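Putative beta-glucosidase (Bifidobacterium adolescentis, PDB 5WAB) catalyses, as a glycoside hydrolase family 3 beta-glucosidase, the release of terminal glucose from beta-glucosides, and possibly of arabinopyranose from ginsenosides. Local coordinates at residues S80-P83 / E84-H87; N159-T162 / D163-R166; M277-G280 / M281-V285; V538-P541 / F542-L546. All coordinates share one frame; numbering follows the deposited sequence.

Interaction 1 (S80-P83 / E84-H87)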
ATOM      1  N   SER A  80      -7.721  -6.451  -1.390  1.00 25.61           N
ATOM      2  CA  SER A  80      -8.163  -7.643  -0.672  1.00 26.41           C
ATOM      3  C   SER A  80      -8.650  -7.341   0.740  1.00 26.88           C
ATOM      4  O   SER A  80      -9.529  -8.050   1.243  1.00 28.57           O
ATOM      5  CB  SER A  80      -7.025  -8.660  -0.607  1.00 24.85           C
ATOM      6  OG  SER A  80      -5.954  -8.141   0.165  1.00 21.35           O
ATOM      7  N   TRP A  81      -8.079  -6.327   1.400  1.00 24.79           N
ATOM      8  CA  TRP A  81      -8.376  -6.033   2.807  1.00 25.55           C
ATOM      9  C   TRP A  81      -8.239  -7.292   3.661  1.00 26.24           C
ATOM     10  O   TRP A  81      -9.005  -7.522   4.597  1.00 28.13           O
ATOM     11  CB  TRP A  81      -9.770  -5.413   2.960  1.00 26.57           C
ATOM     12  CG  TRP A  81      -9.930  -4.060   2.297  1.00 26.49           C
ATOM     13  CD1 TRP A  81      -9.615  -3.739   1.007  1.00 27.59           C
ATOM     14  CD2 TRP A  81     -10.485  -2.870   2.879  1.00 25.40           C
ATOM     15  NE1 TRP A  81      -9.915  -2.422   0.759  1.00 26.06           N
ATOM     16  CE2 TRP A  81     -10.454  -1.868   1.889  1.00 25.23           C
ATOM     17  CE3 TRP A  81     -10.997  -2.554   4.142  1.00 25.60           C
ATOM     18  CZ2 TRP A  81     -10.913  -0.572   2.123  1.00 24.82           C
ATOM     19  CZ3 TRP A  81     -11.456  -1.267   4.369  1.00 25.84           C
ATOM     20  CH2 TRP A  81     -11.408  -0.293   3.366  1.00 25.03           C
ATOM     21  N   ASN A  82      -7.244  -8.115   3.332  1.00 26.79           N
ATOM     22  CA  ASN A  82      -7.106  -9.468   3.872  1.00 27.35           C
ATOM     23  C   ASN A  82      -5.694  -9.652   4.406  1.00 26.07           C
ATOM     24  O   ASN A  82      -4.817 -10.180   3.706  1.00 27.30           O
ATOM     25  CB  ASN A  82      -7.423 -10.524   2.810  1.00 28.90           C
ATOM     26  CG  ASN A  82      -7.591 -11.918   3.396  1.00 31.34           C
ATOM     27  OD1 ASN A  82      -7.155 -12.193   4.518  1.00 30.73           O
ATOM     28  ND2 ASN A  82      -8.217 -12.810   2.631  1.00 33.08           N
ATOM     29  N   PRO A  83      -5.435  -9.219   5.642  1.00 23.41           N
ATOM     30  CA  PRO A  83      -4.084  -9.383   6.204  1.00 22.17           C
ATOM     31  C   PRO A  83      -3.615 -10.823   6.251  1.00 24.49           C
ATOM     32  O   PRO A  83      -2.420 -11.080   6.054  1.00 22.90           O
ATOM     33  CB  PRO A  83      -4.219  -8.786   7.611  1.00 21.59           C
ATOM     34  CG  PRO A  83      -5.346  -7.795   7.480  1.00 23.01           C
ATOM     35  CD  PRO A  83      -6.310  -8.416   6.514  1.00 23.49           C
ATOM     36  N   GLU A  84      -4.515 -11.778   6.478  1.00 28.23           N
ATOM     37  CA  GLU A  84      -4.087 -13.169   6.531  1.00 29.62           C
ATOM     38  C   GLU A  84      -3.566 -13.627   5.173  1.00 27.49           C
ATOM     39  O   GLU A  84      -2.521 -14.278   5.090  1.00 27.15           O
ATOM     40  CB  GLU A  84      -5.239 -14.064   7.001  1.00 34.98           C
ATOM     41  CG  GLU A  84      -5.687 -13.843   8.450  1.00 38.56           C
ATOM     42  CD  GLU A  84      -6.626 -12.647   8.602  1.00 41.18           C
ATOM     43  OE1 GLU A  84      -7.095 -12.125   7.571  1.00 42.62           O
ATOM     44  OE2 GLU A  84      -6.894 -12.228   9.746  1.00 43.84           O
ATOM     45  N   LEU A  85      -4.248 -13.248   4.092  1.00 27.68           N
ATOM     46  CA  LEU A  85      -3.767 -13.605   2.760  1.00 28.25           C
ATOM     47  C   LEU A  85      -2.455 -12.900   2.435  1.00 26.90           C
ATOM     48  O   LEU A  85      -1.555 -13.500   1.836  1.00 27.05           O
ATOM     49  CB  LEU A  85      -4.832 -13.269   1.717  1.00 29.42           C
ATOM     50  CG  LEU A  85      -4.437 -13.359   0.242  1.00 29.38           C
ATOM     51  CD1 LEU A  85      -4.102 -14.779  -0.125  1.00 31.11           C
ATOM     52  CD2 LEU A  85      -5.564 -12.828  -0.634  1.00 29.13           C
ATOM     53  N   ILE A  86      -2.321 -11.632   2.836  1.00 24.93           N
ATOM     54  CA  ILE A  86      -1.068 -10.911   2.634  1.00 23.46           C
ATOM     55  C   ILE A  86       0.051 -11.546   3.455  1.00 25.25           C
ATOM     56  O   ILE A  86       1.189 -11.681   2.985  1.00 23.66           O
ATOM     57  CB  ILE A  86      -1.263  -9.426   2.983  1.00 23.62           C
ATOM     58  CG1 ILE A  86      -2.366  -8.819   2.106  1.00 19.39           C
ATOM     59  CG2 ILE A  86       0.061  -8.663   2.884  1.00 18.15           C
ATOM     60  CD1 ILE A  86      -2.814  -7.448   2.542  1.00 19.03           C
ATOM     61  N   HIS A  87      -0.264 -11.976   4.682  1.00 26.30           N
ATOM     62  CA  HIS A  87       0.711 -12.687   5.496  1.00 27.85           C
ATOM     63  C   HIS A  87       1.168 -13.958   4.805  1.00 29.75           C
ATOM     64  O   HIS A  87       2.320 -14.377   4.959  1.00 30.13           O
ATOM     65  CB  HIS A  87       0.105 -13.016   6.863  1.00 28.68           C
ATOM     66  CG  HIS A  87       1.051 -13.701   7.798  1.00 29.50           C
ATOM     67  ND1 HIS A  87       1.370 -15.037   7.691  1.00 31.11           N
ATOM     68  CD2 HIS A  87       1.747 -13.233   8.861  1.00 29.64           C
ATOM     69  CE1 HIS A  87       2.222 -15.362   8.648  1.00 31.08           C
ATOM     70  NE2 HIS A  87       2.467 -14.284   9.371  1.00 30.03           N
TER
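Asn82 folds back on the first turn of helix 83-99 and closes it against Leu85. Its CG stands anti to the backbone N (chi1 -167°), which sends the amide along the helix start. There Asn82 OD1 accepts from Leu85 N at 3.1 Å. The N-H points well at the oxygen, at 162°, but the donor stands above the amide carbonyl plane and not on a lone pair. The amide also crosses the Leu85 side chain at about a right angle, with Asn82 CG 3.5 Å from Leu85 CB. The backbone of Asn82 begins the regular helical bonding, since Asn82 O takes Ile86 N at 3.0 Å. Pro83 follows as the first helical residue. Its ring nitrogen has no hydrogen to offer, which costs nothing in a first turn. Pro83 O accepts from His87 N at 2.7 Å. Glu84 runs beside the proline ring and points the same way. A bend at chi2 (81°) brings Glu84 OE1 to 3.1 Å from Asn82 OD1. Both are acceptors, so no bond joins them. Glu84 OE2 forms a salt bridge with Arg606 of strand 601-610. The arrangement is a classic asparagine N-cap with proline next in the chain, here starting a helix of the family 3 N-terminal domain.

Interaction 2 (N159-T162 / D163-R166)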
ATOM      1  N   ASN A 159       6.129  10.555  -1.702  1.00 16.85           N
ATOM      2  CA  ASN A 159       4.809  10.471  -2.323  1.00 17.02           C
ATOM      3  C   ASN A 159       4.798  10.913  -3.783  1.00 19.18           C
ATOM      4  O   ASN A 159       3.720  11.039  -4.373  1.00 19.62           O
ATOM      5  CB  ASN A 159       3.812  11.296  -1.512  1.00 16.79           C
ATOM      6  CG  ASN A 159       3.973  11.089  -0.015  1.00 17.84           C
ATOM      7  OD1 ASN A 159       4.457  11.971   0.700  1.00 17.33           O
ATOM      8  ND2 ASN A 159       3.562   9.916   0.467  1.00 16.71           N
ATOM      9  N   GLN A 160       5.963  11.185  -4.371  1.00 21.40           N
ATOM     10  CA  GLN A 160       6.050  11.565  -5.774  1.00 21.18           C
ATOM     11  C   GLN A 160       7.426  11.199  -6.309  1.00 22.31           C
ATOM     12  O   GLN A 160       8.390  11.055  -5.554  1.00 22.66           O
ATOM     13  CB  GLN A 160       5.771  13.055  -5.971  1.00 19.20           C
ATOM     14  CG  GLN A 160       6.868  13.961  -5.484  1.00 18.25           C
ATOM     15  CD  GLN A 160       6.436  15.397  -5.502  1.00 18.22           C
ATOM     16  OE1 GLN A 160       5.325  15.716  -5.088  1.00 17.97           O
ATOM     17  NE2 GLN A 160       7.297  16.278  -5.998  1.00 18.53           N
ATOM     18  N   GLU A 161       7.499  11.022  -7.626  1.00 22.74           N
ATOM     19  CA  GLU A 161       8.764  10.754  -8.301  1.00 25.43           C
ATOM     20  C   GLU A 161       9.436  12.021  -8.799  1.00 25.91           C
ATOM     21  O   GLU A 161      10.665  12.053  -8.937  1.00 26.37           O
ATOM     22  CB  GLU A 161       8.540   9.816  -9.493  1.00 29.85           C
ATOM     23  CG  GLU A 161       8.193   8.387  -9.128  1.00 31.73           C
ATOM     24  CD  GLU A 161       9.298   7.712  -8.348  1.00 33.02           C
ATOM     25  OE1 GLU A 161      10.254   7.217  -8.984  1.00 33.25           O
ATOM     26  OE2 GLU A 161       9.211   7.682  -7.100  1.00 34.62           O
ATOM     27  N   THR A 162       8.651  13.058  -9.079  1.00 25.86           N
ATOM     28  CA  THR A 162       9.174  14.294  -9.642  1.00 26.56           C
ATOM     29  C   THR A 162      10.154  14.954  -8.683  1.00 26.47           C
ATOM     30  O   THR A 162       9.771  15.382  -7.590  1.00 26.45           O
ATOM     31  CB  THR A 162       8.011  15.231  -9.970  1.00 23.91           C
ATOM     32  OG1 THR A 162       7.157  14.599 -10.930  1.00 23.60           O
ATOM     33  CG2 THR A 162       8.515  16.541 -10.533  1.00 23.20           C
ATOM     34  N   ASP A 163      11.415  15.054  -9.113  1.00 27.57           N
ATOM     35  CA  ASP A 163      12.489  15.678  -8.339  1.00 28.02           C
ATOM     36  C   ASP A 163      12.691  14.987  -6.991  1.00 28.30           C
ATOM     37  O   ASP A 163      13.045  15.631  -6.003  1.00 28.90           O
ATOM     38  CB  ASP A 163      12.216  17.171  -8.135  1.00 28.43           C
ATOM     39  CG  ASP A 163      13.469  17.963  -7.822  1.00 28.52           C
ATOM     40  OD1 ASP A 163      14.579  17.467  -8.124  1.00 28.72           O
ATOM     41  OD2 ASP A 163      13.343  19.072  -7.258  1.00 27.21           O
ATOM     42  N   ARG A 164      12.486  13.666  -6.945  1.00 29.16           N
ATOM     43  CA  ARG A 164      12.513  12.941  -5.676  1.00 29.08           C
ATOM     44  C   ARG A 164      13.868  12.990  -4.980  1.00 27.87           C
ATOM     45  O   ARG A 164      13.923  12.842  -3.753  1.00 26.39           O
ATOM     46  CB  ARG A 164      12.107  11.483  -5.893  1.00 30.02           C
ATOM     47  CG  ARG A 164      13.193  10.626  -6.515  1.00 31.74           C
ATOM     48  CD  ARG A 164      12.645   9.282  -6.941  1.00 34.09           C
ATOM     49  NE  ARG A 164      13.619   8.509  -7.703  1.00 37.65           N
ATOM     50  CZ  ARG A 164      13.621   7.182  -7.781  1.00 39.29           C
ATOM     51  NH1 ARG A 164      12.699   6.473  -7.140  1.00 39.41           N
ATOM     52  NH2 ARG A 164      14.550   6.562  -8.498  1.00 39.82           N
ATOM     53  N   LEU A 165      14.955  13.213  -5.719  1.00 27.45           N
ATOM     54  CA  LEU A 165      16.281  13.215  -5.113  1.00 26.93           C
ATOM     55  C   LEU A 165      16.584  14.508  -4.379  1.00 26.52           C
ATOM     56  O   LEU A 165      17.504  14.534  -3.556  1.00 27.92           O
ATOM     57  CB  LEU A 165      17.358  12.993  -6.179  1.00 26.87           C
ATOM     58  CG  LEU A 165      17.302  11.698  -6.988  1.00 27.28           C
ATOM     59  CD1 LEU A 165      18.319  11.708  -8.129  1.00 28.26           C
ATOM     60  CD2 LEU A 165      17.559  10.534  -6.071  1.00 26.61           C
ATOM     61  N   ARG A 166      15.837  15.575  -4.655  1.00 25.57           N
ATOM     62  CA  ARG A 166      16.158  16.885  -4.108  1.00 25.67           C
ATOM     63  C   ARG A 166      14.988  17.532  -3.377  1.00 23.22           C
ATOM     64  O   ARG A 166      15.209  18.308  -2.443  1.00 21.98           O
ATOM     65  CB  ARG A 166      16.647  17.805  -5.229  1.00 27.46           C
ATOM     66  CG  ARG A 166      17.985  17.391  -5.827  1.00 29.49           C
ATOM     67  CD  ARG A 166      18.418  18.345  -6.926  1.00 31.35           C
ATOM     68  NE  ARG A 166      17.404  18.435  -7.975  1.00 32.90           N
ATOM     69  CZ  ARG A 166      17.514  19.191  -9.061  1.00 34.31           C
ATOM     70  NH1 ARG A 166      18.597  19.932  -9.247  1.00 36.25           N
ATOM     71  NH2 ARG A 166      16.540  19.200  -9.965  1.00 33.79           N
TER
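A type II beta turn from Glu161 to Arg164 shapes the loop after strand 149-155, within the TIM-barrel-like N-terminal domain. Asp163 holds its third position with a positive phi of 59°. Arg164 N closes the turn on Glu161 O at 3.1 Å, with the donor above the carbonyl plane. The side chains of the same two residues then run side by side in one direction. Arg164 is extended from CG to NE, while Glu161 bends at chi2 (-62°) to come over one face of the guanidinium. Glu161 OE1 lies 3.2 Å from Arg164 NH1. The oxygen is well out of the guanidinium plane, so this salt bridge rests on charge and no N-H is aimed at it. Arg120 also touches Glu161, whose carboxylate probably offsets both arginines. Gln160 NE2 braces the turn from one side by donating to Thr162 O at 3.1 Å, in the carbonyl plane and on a lone pair; it also bonds Pro512 O. Thr162 OG1 bonds Asp420. Arg166, two residues beyond the turn, forms a side-on salt bridge with Asp163. Arg166 NE meets the syn lone pair of Asp163 OD1 at 3.0 Å, and Arg166 NH2 reaches that oxygen from above the carboxylate plane at 3.2 Å.

Interaction 3 (M277-G280 / M281-V285)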
ATOM      1  N   MET A 277      25.399   1.596  15.812  1.00 20.46           N
ATOM      2  CA  MET A 277      25.092   1.426  14.395  1.00 19.08           C
ATOM      3  C   MET A 277      25.671   0.133  13.839  1.00 19.61           C
ATOM      4  O   MET A 277      24.986  -0.592  13.109  1.00 17.74           O
ATOM      5  CB  MET A 277      25.612   2.629  13.611  1.00 16.45           C
ATOM      6  CG  MET A 277      24.851   3.916  13.872  1.00 19.39           C
ATOM      7  SD  MET A 277      23.140   3.820  13.279  1.00 19.99           S
ATOM      8  CE  MET A 277      22.224   3.457  14.772  1.00 20.04           C
ATOM      9  N   ALA A 278      26.927  -0.180  14.182  1.00 21.66           N
ATOM     10  CA  ALA A 278      27.581  -1.372  13.648  1.00 20.01           C
ATOM     11  C   ALA A 278      27.056  -2.644  14.300  1.00 22.74           C
ATOM     12  O   ALA A 278      26.927  -3.679  13.636  1.00 23.53           O
ATOM     13  CB  ALA A 278      29.095  -1.267  13.833  1.00 20.54           C
ATOM     14  N   GLN A 279      26.770  -2.599  15.604  1.00 23.73           N
ATOM     15  CA  GLN A 279      26.224  -3.775  16.273  1.00 24.72           C
ATOM     16  C   GLN A 279      24.878  -4.161  15.683  1.00 24.35           C
ATOM     17  O   GLN A 279      24.572  -5.351  15.543  1.00 24.93           O
ATOM     18  CB  GLN A 279      26.093  -3.519  17.775  1.00 24.73           C
ATOM     19  CG  GLN A 279      25.492  -4.677  18.563  1.00 27.76           C
ATOM     20  CD  GLN A 279      26.312  -5.950  18.460  1.00 29.77           C
ATOM     21  OE1 GLN A 279      27.542  -5.926  18.530  1.00 30.53           O
ATOM     22  NE2 GLN A 279      25.630  -7.072  18.289  1.00 30.40           N
ATOM     23  N   GLY A 280      24.071  -3.169  15.315  1.00 23.32           N
ATOM     24  CA  GLY A 280      22.812  -3.469  14.659  1.00 23.24           C
ATOM     25  C   GLY A 280      23.009  -4.270  13.389  1.00 24.89           C
ATOM     26  O   GLY A 280      22.240  -5.190  13.099  1.00 25.08           O
ATOM     27  N   MET A 281      24.066  -3.952  12.631  1.00 20.48           N
ATOM     28  CA  MET A 281      24.364  -4.708  11.421  1.00 19.81           C
ATOM     29  C   MET A 281      24.796  -6.129  11.752  1.00 20.81           C
ATOM     30  O   MET A 281      24.523  -7.051  10.972  1.00 20.17           O
ATOM     31  CB  MET A 281      25.440  -3.996  10.607  1.00 19.15           C
ATOM     32  CG  MET A 281      25.007  -2.641  10.075  1.00 20.30           C
ATOM     33  SD  MET A 281      23.368  -2.657   9.313  1.00 20.20           S
ATOM     34  CE  MET A 281      23.594  -3.862   7.998  1.00 20.92           C
ATOM     35  N   VAL A 282      25.479  -6.318  12.887  1.00 20.73           N
ATOM     36  CA  VAL A 282      25.793  -7.665  13.357  1.00 21.43           C
ATOM     37  C   VAL A 282      24.517  -8.396  13.751  1.00 22.35           C
ATOM     38  O   VAL A 282      24.332  -9.572  13.417  1.00 25.49           O
ATOM     39  CB  VAL A 282      26.795  -7.611  14.525  1.00 22.98           C
ATOM     40  CG1 VAL A 282      27.081  -9.010  15.045  1.00 23.46           C
ATOM     41  CG2 VAL A 282      28.083  -6.938  14.097  1.00 23.30           C
ATOM     42  N   ASP A 283      23.610  -7.707  14.452  1.00 22.72           N
ATOM     43  CA  ASP A 283      22.349  -8.326  14.858  1.00 23.84           C
ATOM     44  C   ASP A 283      21.518  -8.746  13.656  1.00 23.96           C
ATOM     45  O   ASP A 283      20.844  -9.782  13.694  1.00 24.70           O
ATOM     46  CB  ASP A 283      21.539  -7.366  15.732  1.00 23.68           C
ATOM     47  CG  ASP A 283      22.166  -7.136  17.088  1.00 24.36           C
ATOM     48  OD1 ASP A 283      22.890  -8.028  17.569  1.00 26.46           O
ATOM     49  OD2 ASP A 283      21.931  -6.061  17.675  1.00 25.48           O
ATOM     50  N   LEU A 284      21.545  -7.951  12.583  1.00 22.08           N
ATOM     51  CA  LEU A 284      20.826  -8.320  11.367  1.00 19.58           C
ATOM     52  C   LEU A 284      21.347  -9.634  10.801  1.00 18.89           C
ATOM     53  O   LEU A 284      20.569 -10.509  10.409  1.00 20.73           O
ATOM     54  CB  LEU A 284      20.933  -7.210  10.327  1.00 18.86           C
ATOM     55  CG  LEU A 284      20.279  -7.566   8.992  1.00 17.43           C
ATOM     56  CD1 LEU A 284      18.795  -7.852   9.180  1.00 17.70           C
ATOM     57  CD2 LEU A 284      20.507  -6.463   7.989  1.00 14.48           C
ATOM     58  N   VAL A 285      22.670  -9.781  10.733  1.00 19.76           N
ATOM     59  CA  VAL A 285      23.250 -11.033  10.253  1.00 19.18           C
ATOM     60  C   VAL A 285      22.825 -12.190  11.146  1.00 19.56           C
ATOM     61  O   VAL A 285      22.443 -13.260  10.659  1.00 20.81           O
ATOM     62  CB  VAL A 285      24.783 -10.910  10.159  1.00 19.02           C
ATOM     63  CG1 VAL A 285      25.422 -12.277   9.974  1.00 17.12           C
ATOM     64  CG2 VAL A 285      25.167  -9.997   8.995  1.00 16.38           C
TER
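This is a contact between side chains one turn apart, Gln279 and Asp283, along the middle of helix 271-292 in the family 3 N-terminal domain. The helical backbone sets the spacing. Asp283 N donates to Gln279 O at 2.8 Å, Val282 N to Ala278 O at 3.1 Å, and Leu284 N to Gly280 O at 2.9 Å. A side-chain bond is laid over the first of these. Gln279 leaves the backbone with CG anti to N, then bends at chi2 (60°), and this turns its amide along the helix toward the next turn. Gln279 NE2 donates to Asp283 OD1 at 3.0 Å, with an N-H...O angle of 146°. The oxygen lies close to the amide plane of Gln279. Seen from the aspartate, however, the nitrogen comes from above the carboxylate plane. The two side chains cross at about a right angle, and their flat groups are 58° apart. The other end of the amide is held too, because Gln279 OE1 accepts from Val9 N. Were Asp283 replaced by a leucine, Gln279 NE2 would probably lose this acceptor, and its amide would be held mainly through OE1. Val282 lines the same stretch, with its CB 4.0 Å from Gln279 NE2. The helix is covered here by the N-terminal part of the chain. Ala278 packs on Val9, Val282 on Leu20 just after helix 14-19, and Val285 on Tyr40 just before strand 41-44 of the parallel sheet.

Interaction 4 (V538-P541 / F542-L546)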
ATOM      1  N   VAL A 538     -17.444  11.981  -6.066  1.00 25.97           N
ATOM      2  CA  VAL A 538     -16.365  11.162  -6.591  1.00 23.89           C
ATOM      3  C   VAL A 538     -16.986  10.132  -7.520  1.00 24.58           C
ATOM      4  O   VAL A 538     -18.194   9.888  -7.498  1.00 25.34           O
ATOM      5  CB  VAL A 538     -15.552  10.466  -5.481  1.00 21.96           C
ATOM      6  CG1 VAL A 538     -14.821  11.497  -4.637  1.00 20.69           C
ATOM      7  CG2 VAL A 538     -16.475   9.617  -4.616  1.00 19.90           C
ATOM      8  N   ASP A 539     -16.142   9.528  -8.353  1.00 24.93           N
ATOM      9  CA  ASP A 539     -16.639   8.487  -9.244  1.00 26.63           C
ATOM     10  C   ASP A 539     -16.929   7.210  -8.463  1.00 25.92           C
ATOM     11  O   ASP A 539     -18.046   6.683  -8.507  1.00 26.49           O
ATOM     12  CB  ASP A 539     -15.637   8.230 -10.368  1.00 27.33           C
ATOM     13  CG  ASP A 539     -16.281   7.622 -11.594  1.00 28.41           C
ATOM     14  OD1 ASP A 539     -17.527   7.533 -11.636  1.00 29.99           O
ATOM     15  OD2 ASP A 539     -15.540   7.230 -12.517  1.00 28.15           O
ATOM     16  N   TYR A 540     -15.938   6.707  -7.723  1.00 25.20           N
ATOM     17  CA  TYR A 540     -16.136   5.550  -6.867  1.00 25.57           C
ATOM     18  C   TYR A 540     -15.411   5.800  -5.547  1.00 24.18           C
ATOM     19  O   TYR A 540     -14.215   6.155  -5.552  1.00 22.62           O
ATOM     20  CB  TYR A 540     -15.641   4.271  -7.545  1.00 26.37           C
ATOM     21  CG  TYR A 540     -16.361   3.989  -8.850  1.00 28.49           C
ATOM     22  CD1 TYR A 540     -17.547   3.264  -8.873  1.00 29.95           C
ATOM     23  CD2 TYR A 540     -15.866   4.476 -10.058  1.00 29.35           C
ATOM     24  CE1 TYR A 540     -18.216   3.020 -10.068  1.00 30.47           C
ATOM     25  CE2 TYR A 540     -16.526   4.237 -11.253  1.00 29.95           C
ATOM     26  CZ  TYR A 540     -17.700   3.509 -11.253  1.00 31.03           C
ATOM     27  OH  TYR A 540     -18.357   3.270 -12.441  1.00 33.05           O
ATOM     28  N   PRO A 541     -16.093   5.648  -4.414  1.00 23.49           N
ATOM     29  CA  PRO A 541     -15.508   6.049  -3.133  1.00 21.52           C
ATOM     30  C   PRO A 541     -14.554   5.005  -2.570  1.00 22.37           C
ATOM     31  O   PRO A 541     -14.559   3.831  -2.944  1.00 23.54           O
ATOM     32  CB  PRO A 541     -16.730   6.203  -2.224  1.00 21.96           C
ATOM     33  CG  PRO A 541     -17.699   5.201  -2.764  1.00 22.25           C
ATOM     34  CD  PRO A 541     -17.480   5.168  -4.262  1.00 22.33           C
ATOM     35  N   PHE A 542     -13.724   5.475  -1.646  1.00 22.01           N
ATOM     36  CA  PHE A 542     -12.823   4.604  -0.909  1.00 22.46           C
ATOM     37  C   PHE A 542     -13.608   3.488  -0.226  1.00 22.50           C
ATOM     38  O   PHE A 542     -14.652   3.732   0.387  1.00 21.93           O
ATOM     39  CB  PHE A 542     -12.052   5.441   0.113  1.00 22.83           C
ATOM     40  CG  PHE A 542     -11.190   4.639   1.038  1.00 21.84           C
ATOM     41  CD1 PHE A 542      -9.922   4.241   0.652  1.00 21.55           C
ATOM     42  CD2 PHE A 542     -11.642   4.303   2.304  1.00 20.84           C
ATOM     43  CE1 PHE A 542      -9.125   3.507   1.507  1.00 21.04           C
ATOM     44  CE2 PHE A 542     -10.856   3.573   3.160  1.00 21.16           C
ATOM     45  CZ  PHE A 542      -9.593   3.174   2.765  1.00 21.49           C
ATOM     46  N   GLY A 543     -13.109   2.259  -0.345  1.00 23.04           N
ATOM     47  CA  GLY A 543     -13.766   1.110   0.245  1.00 24.64           C
ATOM     48  C   GLY A 543     -14.949   0.560  -0.527  1.00 26.93           C
ATOM     49  O   GLY A 543     -15.680  -0.278   0.013  1.00 27.48           O
ATOM     50  N   PHE A 544     -15.162   0.989  -1.770  1.00 26.84           N
ATOM     51  CA  PHE A 544     -16.301   0.533  -2.553  1.00 27.36           C
ATOM     52  C   PHE A 544     -15.947  -0.706  -3.368  1.00 27.25           C
ATOM     53  O   PHE A 544     -14.812  -0.879  -3.819  1.00 26.69           O
ATOM     54  CB  PHE A 544     -16.803   1.633  -3.494  1.00 27.64           C
ATOM     55  CG  PHE A 544     -17.903   1.183  -4.426  1.00 29.06           C
ATOM     56  CD1 PHE A 544     -19.225   1.192  -4.017  1.00 29.13           C
ATOM     57  CD2 PHE A 544     -17.610   0.747  -5.710  1.00 29.84           C
ATOM     58  CE1 PHE A 544     -20.233   0.773  -4.872  1.00 30.09           C
ATOM     59  CE2 PHE A 544     -18.612   0.329  -6.566  1.00 29.93           C
ATOM     60  CZ  PHE A 544     -19.924   0.344  -6.149  1.00 30.48           C
ATOM     61  N   GLY A 545     -16.943  -1.566  -3.558  1.00 27.86           N
ATOM     62  CA  GLY A 545     -16.780  -2.744  -4.382  1.00 28.82           C
ATOM     63  C   GLY A 545     -18.037  -3.584  -4.460  1.00 29.78           C
ATOM     64  O   GLY A 545     -18.713  -3.792  -3.449  1.00 30.92           O
ATOM     65  N   LEU A 546     -18.372  -4.063  -5.653  1.00 29.69           N
ATOM     66  CA  LEU A 546     -19.538  -4.912  -5.821  1.00 29.82           C
ATOM     67  C   LEU A 546     -19.130  -6.383  -5.751  1.00 30.92           C
ATOM     68  O   LEU A 546     -17.952  -6.733  -5.796  1.00 30.53           O
ATOM     69  CB  LEU A 546     -20.235  -4.601  -7.146  1.00 29.30           C
ATOM     70  CG  LEU A 546     -20.838  -3.201  -7.342  1.00 27.14           C
ATOM     71  CD1 LEU A 546     -21.454  -3.073  -8.735  1.00 26.79           C
ATOM     72  CD2 LEU A 546     -21.869  -2.858  -6.269  1.00 25.82           C
TER
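Phe544 has its CG anti to the backbone N (chi1 175°), while Tyr540 has CG anti to its carbonyl carbon (chi1 -60°), and these torsions bring the two rings together beside Pro541. Tyr540 CD1 comes within 3.9 Å of Phe544 CE2. The ring centroids are 5.9 Å apart and the planes make 37°, so the pair is oblique and belongs to neither standard stacking class. Pro541 packs against the base of the same side chain. Pro541 CD is 3.7 Å from Phe544 CB, and Pro541 CG is 3.8 Å from that same CB. A type II beta turn from Pro541 to Phe544 makes this possible. Phe544 N donates to Pro541 O at 3.1 Å, with the donor above the carbonyl plane. Gly543 takes the third turn position with a positive phi. Without the ring, as with a serine at Pro541, a gap is likely to open beside Phe544 CB and the turn's first residue to be less restricted in phi. Ahead of the turn, Asp539 and Tyr540 both face Ile498 in a classic beta bulge. On the turn itself, Phe542 stacks with Tyr528, and Phe542 O bonds Ser652. Between the Tyr540, Pro541 and Phe544 side chains the contact is apolar. Its hold therefore rests on close carbon contact. One backbone hydrogen bond closes the turn, and backbone bonds to Leu494 and Ser652 fix it from outside.

How the interactions relate
Interactions 1 and 4 touch, across the N-terminal and C-terminal domains of family 3. Trp81 CZ2 lies 3.8 Å from Gly543 CA, and Trp81 CH2 lies 3.9 Å from Phe542 CE2. The tryptophan thus joins the start of helix 83-99 to the turn of 541-544, and Phe605 of strand 601-610 meets its ring edge-to-face. Interaction 2 stands apart, with nearest atoms about 18 Å from interaction 1 and about 14 Å from interaction 4. Its bonds to Asp420 tie the N-terminal domain to the C-terminal one. Family 3 active sites commonly lie between these domains, so this loop may be near the pocket. Interaction 3 is remote, its centre about 45 Å from that of interaction 4.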